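Local coordinates for protein H subunit of photosynthetic reaction center complex (Rhodopseudomonas palustris, PDB 6Z5S) that probably caps the cytoplasmic face of the membrane-embedded reaction centre core, held by a single transmembrane helix, and helps stabilise the quinone-reducing side, at residues Gly122-Pro127 against Val168-Val173; Pro219-Gly224 against Lys229-Lys234. All coordinates share one frame; numbering follows the deposited sequence.

Contact 1 of 2, residues Gly122-Pro127 against Val168-Val173; sequences GLDNLP and VDRAEV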
ATOM      1  N   GLY D 122     -24.932  15.405  13.593  1.00 71.86           N
ATOM      2  CA  GLY D 122     -23.607  15.302  14.169  1.00 71.86           C
ATOM      3  C   GLY D 122     -23.562  14.594  15.505  1.00 71.86           C
ATOM      4  O   GLY D 122     -23.785  13.382  15.576  1.00 71.86           O
ATOM      5  N   LEU D 123     -23.267  15.326  16.567  1.00 72.80           N
ATOM      6  CA  LEU D 123     -23.126  14.671  17.861  1.00 72.80           C
ATOM      7  C   LEU D 123     -23.965  15.300  18.958  1.00 72.80           C
ATOM      8  O   LEU D 123     -24.508  14.577  19.793  1.00 72.80           O
ATOM      9  CB  LEU D 123     -21.658  14.663  18.278  1.00 72.80           C
ATOM     10  CG  LEU D 123     -21.323  13.644  19.358  1.00 72.80           C
ATOM     11  CD1 LEU D 123     -21.934  12.303  19.016  1.00 72.80           C
ATOM     12  CD2 LEU D 123     -19.828  13.524  19.506  1.00 72.80           C
ATOM     13  N   ASP D 124     -24.085  16.624  18.983  1.00 75.81           N
ATOM     14  CA  ASP D 124     -24.902  17.306  19.973  1.00 75.81           C
ATOM     15  C   ASP D 124     -26.336  17.499  19.511  1.00 75.81           C
ATOM     16  O   ASP D 124     -27.026  18.391  20.018  1.00 75.81           O
ATOM     17  CB  ASP D 124     -24.281  18.654  20.331  1.00 75.81           C
ATOM     18  CG  ASP D 124     -23.736  19.378  19.123  1.00 75.81           C
ATOM     19  OD1 ASP D 124     -23.748  18.788  18.023  1.00 75.81           O
ATOM     20  OD2 ASP D 124     -23.295  20.536  19.272  1.00 75.81           O
ATOM     21  N   ASN D 125     -26.792  16.693  18.554  1.00 73.29           N
ATOM     22  CA  ASN D 125     -28.167  16.739  18.064  1.00 73.29           C
ATOM     23  C   ASN D 125     -28.519  18.118  17.514  1.00 73.29           C
ATOM     24  O   ASN D 125     -29.629  18.617  17.699  1.00 73.29           O
ATOM     25  CB  ASN D 125     -29.150  16.314  19.153  1.00 73.29           C
ATOM     26  CG  ASN D 125     -29.070  14.837  19.452  1.00 73.29           C
ATOM     27  OD1 ASN D 125     -29.006  14.013  18.542  1.00 73.29           O
ATOM     28  ND2 ASN D 125     -29.054  14.491  20.732  1.00 73.29           N
ATOM     29  N   LEU D 126     -27.563  18.740  16.840  1.00 72.68           N
ATOM     30  CA  LEU D 126     -27.780  20.008  16.171  1.00 72.68           C
ATOM     31  C   LEU D 126     -27.259  19.917  14.748  1.00 72.68           C
ATOM     32  O   LEU D 126     -26.307  19.182  14.482  1.00 72.68           O
ATOM     33  CB  LEU D 126     -27.070  21.150  16.906  1.00 72.68           C
ATOM     34  CG  LEU D 126     -27.550  21.394  18.332  1.00 72.68           C
ATOM     35  CD1 LEU D 126     -26.704  22.463  18.992  1.00 72.68           C
ATOM     36  CD2 LEU D 126     -29.016  21.775  18.345  1.00 72.68           C
ATOM     37  N   PRO D 127     -27.863  20.644  13.815  1.00 65.70           N
ATOM     38  CA  PRO D 127     -27.358  20.632  12.438  1.00 65.70           C
ATOM     39  C   PRO D 127     -25.894  21.037  12.388  1.00 65.70           C
ATOM     40  O   PRO D 127     -25.476  21.995  13.038  1.00 65.70           O
ATOM     41  CB  PRO D 127     -28.256  21.645  11.727  1.00 65.70           C
ATOM     42  CG  PRO D 127     -29.507  21.641  12.523  1.00 65.70           C
ATOM     43  CD  PRO D 127     -29.090  21.444  13.943  1.00 65.70           C
ATOM     44  N   VAL D 168     -20.790  26.725   7.184  1.00 65.58           N
ATOM     45  CA  VAL D 168     -19.672  25.907   7.618  1.00 65.58           C
ATOM     46  C   VAL D 168     -20.186  24.645   8.289  1.00 65.58           C
ATOM     47  O   VAL D 168     -21.330  24.565   8.743  1.00 65.58           O
ATOM     48  CB  VAL D 168     -18.731  26.670   8.569  1.00 65.58           C
ATOM     49  CG1 VAL D 168     -18.248  27.939   7.912  1.00 65.58           C
ATOM     50  CG2 VAL D 168     -19.438  26.978   9.863  1.00 65.58           C
ATOM     51  N   ASP D 169     -19.304  23.655   8.346  1.00 73.82           N
ATOM     52  CA  ASP D 169     -19.554  22.389   9.012  1.00 73.82           C
ATOM     53  C   ASP D 169     -18.950  22.450  10.407  1.00 73.82           C
ATOM     54  O   ASP D 169     -17.776  22.794  10.563  1.00 73.82           O
ATOM     55  CB  ASP D 169     -18.943  21.238   8.213  1.00 73.82           C
ATOM     56  CG  ASP D 169     -19.342  19.874   8.738  1.00 73.82           C
ATOM     57  OD1 ASP D 169     -19.755  19.766   9.908  1.00 73.82           O
ATOM     58  OD2 ASP D 169     -19.242  18.896   7.968  1.00 73.82           O
ATOM     59  N   ARG D 170     -19.751  22.132  11.415  1.00 73.92           N
ATOM     60  CA  ARG D 170     -19.248  22.095  12.778  1.00 73.92           C
ATOM     61  C   ARG D 170     -18.583  20.755  13.069  1.00 73.92           C
ATOM     62  O   ARG D 170     -18.926  19.726  12.484  1.00 73.92           O
ATOM     63  CB  ARG D 170     -20.374  22.339  13.775  1.00 73.92           C
ATOM     64  CG  ARG D 170     -21.131  23.624  13.564  1.00 73.92           C
ATOM     65  CD  ARG D 170     -22.119  23.852  14.691  1.00 73.92           C
ATOM     66  NE  ARG D 170     -23.016  22.716  14.869  1.00 73.92           N
ATOM     67  CZ  ARG D 170     -22.890  21.804  15.827  1.00 73.92           C
ATOM     68  NH1 ARG D 170     -23.751  20.801  15.907  1.00 73.92           N
ATOM     69  NH2 ARG D 170     -21.898  21.891  16.699  1.00 73.92           N
ATOM     70  N   ALA D 171     -17.594  20.793  13.963  1.00 81.50           N
ATOM     71  CA  ALA D 171     -16.848  19.622  14.419  1.00 81.50           C
ATOM     72  C   ALA D 171     -15.942  19.088  13.318  1.00 81.50           C
ATOM     73  O   ALA D 171     -15.092  18.228  13.566  1.00 81.50           O
ATOM     74  CB  ALA D 171     -17.791  18.525  14.921  1.00 81.50           C
ATOM     75  N   GLU D 172     -16.116  19.595  12.101  1.00 77.96           N
ATOM     76  CA  GLU D 172     -15.148  19.458  11.018  1.00 77.96           C
ATOM     77  C   GLU D 172     -15.063  20.864  10.445  1.00 77.96           C
ATOM     78  O   GLU D 172     -15.786  21.189   9.501  1.00 77.96           O
ATOM     79  CB  GLU D 172     -15.589  18.438   9.972  1.00 77.96           C
ATOM     80  CG  GLU D 172     -16.307  17.221  10.534  1.00 77.96           C
ATOM     81  CD  GLU D 172     -17.038  16.422   9.467  1.00 77.96           C
ATOM     82  OE1 GLU D 172     -18.270  16.586   9.338  1.00 77.96           O
ATOM     83  OE2 GLU D 172     -16.385  15.623   8.764  1.00 77.96           O
ATOM     84  N   VAL D 173     -14.187  21.691  11.007  1.00 76.40           N
ATOM     85  CA  VAL D 173     -14.196  23.111  10.672  1.00 76.40           C
ATOM     86  C   VAL D 173     -13.851  23.260   9.193  1.00 76.40           C
ATOM     87  O   VAL D 173     -12.728  22.984   8.762  1.00 76.40           O
ATOM     88  CB  VAL D 173     -13.254  23.911  11.580  1.00 76.40           C
ATOM     89  CG1 VAL D 173     -13.716  23.779  13.006  1.00 76.40           C
ATOM     90  CG2 VAL D 173     -11.832  23.391  11.503  1.00 76.40           C
TER
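R170 and D124 reach for each other from opposite directions, and the guanidinium arrives edge-on, so that its N-H groups rather than its flat faces do the work. The shortest link is the salt bridge from NH1 of R170 to OD1 of D124, 2.9 Å long and almost straight at 172°, taken on the syn side, somewhat out of the carboxylate plane. Its companion, NH2 of R170 to OD2 of D124 at 3.2 Å, is weak, consistent with carboxylate and guanidinium planes turned 52° apart rather than lying flat together. The same turn of chain offers two carbonyls to the guanidinium edge. NE of R170 gives a nearly straight bond of 3.2 Å to O of P127, close to the guanidinium plane, while NH1 of R170 adds a weak bond of 3.3 Å to O of L126. The straight bonds to D124 OD1 and P127 O, from two different nitrogens, probably limit how far the guanidinium can turn. R170 occupies the turn of the β-hairpin formed by strands 161-169 and 174-182, in the PRC-barrel region, and its backbone pairs with I128, where the incoming chain is about to join the sheet as strand 129-131. A bend at CG-CD (chi3 -55°) swings the guanidinium across to this neighbouring loop. There CB of L126 lies alongside NH1 of R170, next to the carbonyl that this nitrogen bonds weakly.

Contact 2 of 2, residues Pro219-Gly224 against Lys229-Lys234; sequences PTTSKG and KLEEDK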
ATOM      1  N   PRO D 219     -32.112  25.170  -6.192  1.00 60.29           N
ATOM      2  CA  PRO D 219     -33.134  24.785  -5.211  1.00 60.29           C
ATOM      3  C   PRO D 219     -32.865  25.422  -3.857  1.00 60.29           C
ATOM      4  O   PRO D 219     -31.769  25.312  -3.307  1.00 60.29           O
ATOM      5  CB  PRO D 219     -33.010  23.260  -5.153  1.00 60.29           C
ATOM      6  CG  PRO D 219     -32.313  22.880  -6.397  1.00 60.29           C
ATOM      7  CD  PRO D 219     -31.387  24.002  -6.709  1.00 60.29           C
ATOM      8  N   THR D 220     -33.877  26.093  -3.325  1.00 64.09           N
ATOM      9  CA  THR D 220     -33.737  26.827  -2.078  1.00 64.09           C
ATOM     10  C   THR D 220     -34.055  25.940  -0.883  1.00 64.09           C
ATOM     11  O   THR D 220     -34.907  25.051  -0.950  1.00 64.09           O
ATOM     12  CB  THR D 220     -34.655  28.045  -2.068  1.00 64.09           C
ATOM     13  OG1 THR D 220     -36.012  27.617  -2.213  1.00 64.09           O
ATOM     14  CG2 THR D 220     -34.302  28.977  -3.203  1.00 64.09           C
ATOM     15  N   THR D 221     -33.362  26.200   0.220  1.00 66.33           N
ATOM     16  CA  THR D 221     -33.594  25.471   1.457  1.00 66.33           C
ATOM     17  C   THR D 221     -34.840  25.995   2.157  1.00 66.33           C
ATOM     18  O   THR D 221     -35.126  27.195   2.135  1.00 66.33           O
ATOM     19  CB  THR D 221     -32.378  25.587   2.375  1.00 66.33           C
ATOM     20  OG1 THR D 221     -32.685  25.024   3.653  1.00 66.33           O
ATOM     21  CG2 THR D 221     -31.968  27.035   2.545  1.00 66.33           C
ATOM     22  N   SER D 222     -35.589  25.084   2.777  1.00 67.50           N
ATOM     23  CA  SER D 222     -36.868  25.461   3.369  1.00 67.50           C
ATOM     24  C   SER D 222     -36.668  26.301   4.622  1.00 67.50           C
ATOM     25  O   SER D 222     -37.288  27.359   4.776  1.00 67.50           O
ATOM     26  CB  SER D 222     -37.691  24.216   3.680  1.00 67.50           C
ATOM     27  OG  SER D 222     -37.031  23.402   4.628  1.00 67.50           O
ATOM     28  N   LYS D 223     -35.814  25.850   5.532  1.00 66.99           N
ATOM     29  CA  LYS D 223     -35.451  26.661   6.683  1.00 66.99           C
ATOM     30  C   LYS D 223     -34.472  27.738   6.232  1.00 66.99           C
ATOM     31  O   LYS D 223     -34.148  27.861   5.049  1.00 66.99           O
ATOM     32  CB  LYS D 223     -34.867  25.794   7.792  1.00 66.99           C
ATOM     33  CG  LYS D 223     -35.705  24.593   8.140  1.00 66.99           C
ATOM     34  CD  LYS D 223     -37.100  25.000   8.528  1.00 66.99           C
ATOM     35  CE  LYS D 223     -37.782  23.886   9.287  1.00 66.99           C
ATOM     36  NZ  LYS D 223     -36.988  23.487  10.480  1.00 66.99           N
ATOM     37  N   GLY D 224     -33.979  28.530   7.176  1.00 68.10           N
ATOM     38  CA  GLY D 224     -33.077  29.607   6.835  1.00 68.10           C
ATOM     39  C   GLY D 224     -31.686  29.413   7.395  1.00 68.10           C
ATOM     40  O   GLY D 224     -30.707  29.888   6.815  1.00 68.10           O
ATOM     41  N   LYS D 229     -30.359  17.048   4.159  1.00 52.86           N
ATOM     42  CA  LYS D 229     -29.609  16.227   3.217  1.00 52.86           C
ATOM     43  C   LYS D 229     -30.242  16.257   1.834  1.00 52.86           C
ATOM     44  O   LYS D 229     -29.537  16.259   0.816  1.00 52.86           O
ATOM     45  CB  LYS D 229     -29.523  14.795   3.736  1.00 52.86           C
ATOM     46  CG  LYS D 229     -28.482  14.595   4.815  1.00 52.86           C
ATOM     47  CD  LYS D 229     -28.585  13.221   5.437  1.00 52.86           C
ATOM     48  CE  LYS D 229     -29.609  13.196   6.547  1.00 52.86           C
ATOM     49  NZ  LYS D 229     -29.702  11.850   7.161  1.00 52.86           N
ATOM     50  N   LEU D 230     -31.573  16.287   1.780  1.00 50.90           N
ATOM     51  CA  LEU D 230     -32.261  16.320   0.497  1.00 50.90           C
ATOM     52  C   LEU D 230     -31.939  17.600  -0.257  1.00 50.90           C
ATOM     53  O   LEU D 230     -31.647  17.573  -1.457  1.00 50.90           O
ATOM     54  CB  LEU D 230     -33.763  16.187   0.713  1.00 50.90           C
ATOM     55  CG  LEU D 230     -34.582  16.053  -0.564  1.00 50.90           C
ATOM     56  CD1 LEU D 230     -34.072  14.897  -1.388  1.00 50.90           C
ATOM     57  CD2 LEU D 230     -36.037  15.862  -0.226  1.00 50.90           C
ATOM     58  N   GLU D 231     -31.978  18.735   0.436  1.00 55.92           N
ATOM     59  CA  GLU D 231     -31.624  19.991  -0.208  1.00 55.92           C
ATOM     60  C   GLU D 231     -30.155  20.019  -0.594  1.00 55.92           C
ATOM     61  O   GLU D 231     -29.798  20.624  -1.605  1.00 55.92           O
ATOM     62  CB  GLU D 231     -31.959  21.159   0.709  1.00 55.92           C
ATOM     63  CG  GLU D 231     -33.419  21.233   1.084  1.00 55.92           C
ATOM     64  CD  GLU D 231     -33.634  21.725   2.498  1.00 55.92           C
ATOM     65  OE1 GLU D 231     -32.660  21.757   3.274  1.00 55.92           O
ATOM     66  OE2 GLU D 231     -34.782  22.076   2.838  1.00 55.92           O
ATOM     67  N   GLU D 232     -29.296  19.377   0.196  1.00 56.45           N
ATOM     68  CA  GLU D 232     -27.887  19.281  -0.163  1.00 56.45           C
ATOM     69  C   GLU D 232     -27.710  18.570  -1.498  1.00 56.45           C
ATOM     70  O   GLU D 232     -27.023  19.077  -2.397  1.00 56.45           O
ATOM     71  CB  GLU D 232     -27.115  18.560   0.936  1.00 56.45           C
ATOM     72  CG  GLU D 232     -26.749  19.430   2.114  1.00 56.45           C
ATOM     73  CD  GLU D 232     -25.835  18.719   3.086  1.00 56.45           C
ATOM     74  OE1 GLU D 232     -26.319  18.270   4.144  1.00 56.45           O
ATOM     75  OE2 GLU D 232     -24.629  18.604   2.787  1.00 56.45           O
ATOM     76  N   ASP D 233     -28.306  17.383  -1.645  1.00 50.73           N
ATOM     77  CA  ASP D 233     -28.217  16.719  -2.940  1.00 50.73           C
ATOM     78  C   ASP D 233     -28.851  17.551  -4.038  1.00 50.73           C
ATOM     79  O   ASP D 233     -28.322  17.610  -5.147  1.00 50.73           O
ATOM     80  CB  ASP D 233     -28.833  15.323  -2.927  1.00 50.73           C
ATOM     81  CG  ASP D 233     -27.845  14.259  -2.526  1.00 50.73           C
ATOM     82  OD1 ASP D 233     -26.634  14.552  -2.478  1.00 50.73           O
ATOM     83  OD2 ASP D 233     -28.256  13.096  -2.390  1.00 50.73           O
ATOM     84  N   LYS D 234     -29.976  18.207  -3.760  1.00 49.94           N
ATOM     85  CA  LYS D 234     -30.629  18.972  -4.816  1.00 49.94           C
ATOM     86  C   LYS D 234     -29.754  20.121  -5.294  1.00 49.94           C
ATOM     87  O   LYS D 234     -29.667  20.381  -6.497  1.00 49.94           O
ATOM     88  CB  LYS D 234     -31.980  19.484  -4.338  1.00 49.94           C
ATOM     89  CG  LYS D 234     -33.076  18.477  -4.529  1.00 49.94           C
ATOM     90  CD  LYS D 234     -34.399  19.000  -4.055  1.00 49.94           C
ATOM     91  CE  LYS D 234     -35.444  17.911  -4.071  1.00 49.94           C
ATOM     92  NZ  LYS D 234     -36.706  18.370  -3.439  1.00 49.94           N
TER
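E231 sends its side chain from the first turn of helix 229-245 across to T221 and S222, in the loop that precedes the helix. CB leaves the backbone pointing toward that loop. CG sits anti to the carbonyl carbon (chi1 -59°) and, with a chi2 of 145° that falls short of full extension, carries the carboxylate outward from the helix. CD of E231 comes 3.6 Å from OG1 of T221, with CA of T221 a little farther off, so the carboxylate carbon lies over T221. The two oxygens then divide their partners. OE2 is gripped twice by one residue: N of S222 donates a straight bond of 3.1 Å to OE2 of E231 from above the carboxylate plane, while OG of S222 donates a second bond, 3.2 Å, to the same OE2, nearly in line with its C-O bond. OE1 turns toward the start of its helix and accepts from N of S228, just before it; OG1 of T221 lies 3.3 Å from OE1 of E231, a weak bond at most. Cut back to an alanine here, the chain would lose the carboxylate, and the N-H and hydroxyl of S222 and the N-H of S228 would probably be left without this acceptor, the loop freer to shift. One turn further on, the ring of P219 packs against K234, its CG 3.6 Å from O of K234 and its CB 4.0 Å from CB of K234. With S228 just before the helix and E231 third within it, the S228 N-H to glutamate bond is consistent with the side-chain half of a capping box, here extended to tie down the preceding loop.

In the fold
Both contacts lie at the surface of the chain, and neither rests on a buried residue, yet they hold different elements. Contact 1 ties the chain entering strand 129-131 to a hairpin turn of the same sheet and bridges 40 residues of sequence; contact 2 is local, folding a loop back on the helix that follows it. Their chemistry is complementary: a cation gathers acceptors in 122-127/168-173, whereas a carboxylate gathers donors in 219-224/229-234, with a proline ring packed alongside on the helix backbone and a lysine CB. Their centres are about 17 Å apart and their nearest atoms about 7 Å, without touching, but Q226, between the segments of contact 2, is touched by P127 of contact 1.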